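Local structure of C. albicans actin interacting protein Aip5 (6M4C) at residues Y13-L18 and E43-G48. The protein probably promotes actin nucleation as part of the Candida albicans polarisome and contains a domain of the thioredoxin clan. Numbering follows the deposited sequence.
Sequences YIFTSL and EYRDLG
Leu18 N gives its hydrogen to Asp46 OD1 over 2.9 Å, an almost straight bond (170° at the hydrogen) just past the end of strand 12-16. Asp46 swings its carboxylate to the far side of CB from its own N, and so reaches across to the turn after strand 12-16; its other oxygen, OD2, makes a weak hydrogen bond to Thr49 OG1, so the carboxylate ties the loops that follow both strands. Four backbone bonds precede this one in regular parallel fashion: Ile14 N to Glu43 O, Arg45 N to Ile14 O at 3.0 Å, Thr16 N to Arg45 O, and Leu47 N to Thr16 O.

On the face carrying Tyr13, Phe15 and Arg45, the arginine chain bends at chi2 and runs back beneath the tyrosine. Its CZ sits 3.8 Å from the centroid of the Tyr13 ring, only 11° off the normal: a cation-pi contact, although the guanidinium and ring planes are inclined by 45°. The tilt brings the NH2 end closest to the ring, near Tyr13 CZ. Phe15 lies alongside the same arginine, with Phe15 CZ 3.5 Å from Arg45 NH1, while Leu47 CD1 approaches Phe15 CD2. On the reverse face, the Tyr44 ring packs its CE1 against Ile14 CG2 at 3.6 Å, and its CD1 against the methyl of Thr16, whose hydroxyl bonds to Ser28.

These are the two parallel strands of a right-handed beta-alpha-beta unit, as in thioredoxin-like folds. The connecting helix 22-36 covers Ile14, Thr16 and Tyr44; helix 51-60 packs on Phe15, Arg45 and Leu47. Strand 43-46 is outermost within the chain, where Tyr44 meets Leu18 of the second subunit, and strand 12-16 continues the sheet into antiparallel strand 68-71.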
ATOM      1  N   TYR A  13       2.060   2.006   9.061  1.00 82.17           N
ATOM      2  CA  TYR A  13       1.193   1.487   8.023  1.00 76.14           C
ATOM      3  C   TYR A  13      -0.208   1.984   8.290  1.00 81.82           C
ATOM      4  O   TYR A  13      -0.593   2.128   9.451  1.00 90.84           O
ATOM      5  CB  TYR A  13       1.099  -0.039   8.044  1.00 75.95           C
ATOM      6  CG  TYR A  13       2.418  -0.754   7.921  1.00 78.25           C
ATOM      7  CD1 TYR A  13       3.106  -0.791   6.725  1.00 72.94           C
ATOM      8  CD2 TYR A  13       2.990  -1.379   9.012  1.00 76.63           C
ATOM      9  CE1 TYR A  13       4.325  -1.439   6.613  1.00 73.18           C
ATOM     10  CE2 TYR A  13       4.217  -2.015   8.920  1.00 76.62           C
ATOM     11  CZ  TYR A  13       4.887  -2.050   7.716  1.00 76.46           C
ATOM     12  OH  TYR A  13       6.104  -2.666   7.635  1.00 84.61           O
ATOM     13  N   ILE A  14      -0.917   2.264   7.194  1.00 76.98           N
ATOM     14  CA  ILE A  14      -2.364   2.282   7.191  1.00 76.37           C
ATOM     15  C   ILE A  14      -2.870   0.908   6.760  1.00 92.53           C
ATOM     16  O   ILE A  14      -2.646   0.479   5.626  1.00 91.35           O
ATOM     17  CB  ILE A  14      -2.899   3.390   6.285  1.00 74.04           C
ATOM     18  CG1 ILE A  14      -2.480   4.756   6.823  1.00 84.27           C
ATOM     19  CG2 ILE A  14      -4.402   3.277   6.190  1.00 67.50           C
ATOM     20  CD1 ILE A  14      -3.226   5.912   6.221  1.00 80.66           C
ATOM     21  N   PHE A  15      -3.543   0.224   7.698  1.00 92.77           N
ATOM     22  CA  PHE A  15      -4.222  -1.022   7.406  1.00 74.15           C
ATOM     23  C   PHE A  15      -5.565  -0.651   6.798  1.00 76.94           C
ATOM     24  O   PHE A  15      -6.208   0.288   7.272  1.00 82.94           O
ATOM     25  CB  PHE A  15      -4.324  -1.884   8.665  1.00 74.82           C
ATOM     26  CG  PHE A  15      -3.104  -2.717   8.985  1.00 73.77           C
ATOM     27  CD1 PHE A  15      -1.823  -2.286   8.662  1.00 73.27           C
ATOM     28  CD2 PHE A  15      -3.237  -3.953   9.590  1.00 67.48           C
ATOM     29  CE1 PHE A  15      -0.704  -3.050   8.978  1.00 83.26           C
ATOM     30  CE2 PHE A  15      -2.117  -4.721   9.896  1.00 75.73           C
ATOM     31  CZ  PHE A  15      -0.852  -4.273   9.600  1.00 80.89           C
ATOM     32  N   THR A  16      -5.939  -1.340   5.715  1.00 75.12           N
ATOM     33  CA  THR A  16      -7.175  -1.010   5.020  1.00 80.83           C
ATOM     34  C   THR A  16      -7.607  -2.156   4.102  1.00 88.08           C
ATOM     35  O   THR A  16      -6.945  -3.200   4.031  1.00 85.66           O
ATOM     36  CB  THR A  16      -7.054   0.307   4.247  1.00 78.83           C
ATOM     37  OG1 THR A  16      -8.389   0.639   3.868  1.00 92.16           O
ATOM     38  CG2 THR A  16      -6.189   0.202   3.009  1.00 73.31           C
ATOM     39  N   SER A  17      -8.736  -1.939   3.409  1.00 80.82           N
ATOM     40  CA  SER A  17      -9.197  -2.884   2.405  1.00 96.94           C
ATOM     41  C   SER A  17      -9.736  -2.155   1.179  1.00 96.55           C
ATOM     42  O   SER A  17     -10.731  -1.448   1.270  1.00 92.19           O
ATOM     43  CB  SER A  17     -10.222  -3.826   2.975  1.00104.94           C
ATOM     44  OG  SER A  17     -10.637  -4.776   2.007  1.00115.26           O
ATOM     45  N   LEU A  18      -9.090  -2.379   0.030  1.00105.96           N
ATOM     46  CA  LEU A  18      -9.516  -1.793  -1.229  1.00104.01           C
ATOM     47  C   LEU A  18     -10.791  -2.474  -1.708  1.00101.51           C
ATOM     48  O   LEU A  18     -11.395  -2.045  -2.683  1.00103.97           O
ATOM     49  CB  LEU A  18      -8.404  -1.973  -2.262  1.00104.33           C
ATOM     50  CG  LEU A  18      -7.372  -0.856  -2.293  1.00103.05           C
ATOM     51  CD1 LEU A  18      -6.427  -0.983  -1.117  1.00107.25           C
ATOM     52  CD2 LEU A  18      -6.603  -0.894  -3.597  1.00105.97           C
ATOM     53  N   GLU A  43       3.146   3.374   4.540  1.00 87.92           N
ATOM     54  CA  GLU A  43       2.768   2.490   3.446  1.00 79.03           C
ATOM     55  C   GLU A  43       1.420   1.869   3.792  1.00 80.39           C
ATOM     56  O   GLU A  43       1.167   1.597   4.963  1.00 98.46           O
ATOM     57  CB  GLU A  43       3.762   1.342   3.262  1.00 77.48           C
ATOM     58  CG  GLU A  43       5.159   1.709   2.798  1.00 86.87           C
ATOM     59  CD  GLU A  43       6.146   0.546   2.812  1.00105.10           C
ATOM     60  OE1 GLU A  43       5.712  -0.596   2.542  1.00124.60           O
ATOM     61  OE2 GLU A  43       7.352   0.773   3.085  1.00114.13           O
ATOM     62  N   TYR A  44       0.576   1.643   2.771  1.00 84.03           N
ATOM     63  CA  TYR A  44      -0.684   0.922   2.901  1.00 82.73           C
ATOM     64  C   TYR A  44      -0.447  -0.591   2.958  1.00 89.86           C
ATOM     65  O   TYR A  44       0.545  -1.103   2.433  1.00 85.88           O
ATOM     66  CB  TYR A  44      -1.584   1.217   1.709  1.00 74.07           C
ATOM     67  CG  TYR A  44      -2.354   2.507   1.778  1.00 78.25           C
ATOM     68  CD1 TYR A  44      -3.504   2.603   2.536  1.00 83.38           C
ATOM     69  CD2 TYR A  44      -1.976   3.614   1.037  1.00 81.60           C
ATOM     70  CE1 TYR A  44      -4.252   3.769   2.578  1.00 91.61           C
ATOM     71  CE2 TYR A  44      -2.692   4.802   1.088  1.00 71.94           C
ATOM     72  CZ  TYR A  44      -3.847   4.874   1.851  1.00 93.89           C
ATOM     73  OH  TYR A  44      -4.609   6.011   1.900  1.00 93.87           O
ATOM     74  N   ARG A  45      -1.345  -1.299   3.662  1.00 97.86           N
ATOM     75  CA  ARG A  45      -1.387  -2.759   3.701  1.00 81.43           C
ATOM     76  C   ARG A  45      -2.830  -3.159   3.430  1.00 84.94           C
ATOM     77  O   ARG A  45      -3.737  -2.573   4.034  1.00 80.34           O
ATOM     78  CB  ARG A  45      -0.945  -3.311   5.062  1.00 71.07           C
ATOM     79  CG  ARG A  45       0.525  -3.097   5.383  1.00 66.54           C
ATOM     80  CD  ARG A  45       1.358  -4.233   4.852  1.00 91.18           C
ATOM     81  NE  ARG A  45       2.534  -4.321   5.694  1.00122.88           N
ATOM     82  CZ  ARG A  45       2.557  -4.914   6.883  1.00137.96           C
ATOM     83  NH1 ARG A  45       1.472  -5.515   7.338  1.00127.16           N
ATOM     84  NH2 ARG A  45       3.670  -4.936   7.599  1.00158.00           N
ATOM     85  N   ASP A  46      -3.024  -4.087   2.474  1.00 79.52           N
ATOM     86  CA  ASP A  46      -4.340  -4.572   2.092  1.00 92.82           C
ATOM     87  C   ASP A  46      -4.623  -5.868   2.848  1.00106.96           C
ATOM     88  O   ASP A  46      -3.772  -6.748   2.932  1.00 94.72           O
ATOM     89  CB  ASP A  46      -4.427  -4.783   0.584  1.00 98.42           C
ATOM     90  CG  ASP A  46      -5.829  -4.854  -0.006  1.00111.86           C
ATOM     91  OD1 ASP A  46      -6.688  -4.022   0.377  1.00 91.08           O
ATOM     92  OD2 ASP A  46      -6.035  -5.714  -0.903  1.00125.14           O
ATOM     93  N   LEU A  47      -5.832  -5.982   3.402  1.00113.16           N
ATOM     94  CA  LEU A  47      -6.184  -7.150   4.193  1.00122.47           C
ATOM     95  C   LEU A  47      -6.848  -8.194   3.297  1.00118.79           C
ATOM     96  O   LEU A  47      -7.389  -9.184   3.782  1.00158.11           O
ATOM     97  CB  LEU A  47      -7.112  -6.706   5.331  1.00112.68           C
ATOM     98  CG  LEU A  47      -6.446  -6.539   6.692  1.00107.62           C
ATOM     99  CD1 LEU A  47      -5.276  -5.569   6.602  1.00110.48           C
ATOM    100  CD2 LEU A  47      -7.454  -6.085   7.729  1.00 82.31           C
ATOM    101  N   GLY A  48      -6.831  -7.914   1.992  1.00 99.78           N
ATOM    102  CA  GLY A  48      -7.358  -8.791   0.967  1.00103.44           C
ATOM    103  C   GLY A  48      -6.272  -9.713   0.419  1.00109.36           C
ATOM    104  O   GLY A  48      -6.584 -10.740  -0.176  1.00130.52           O
TER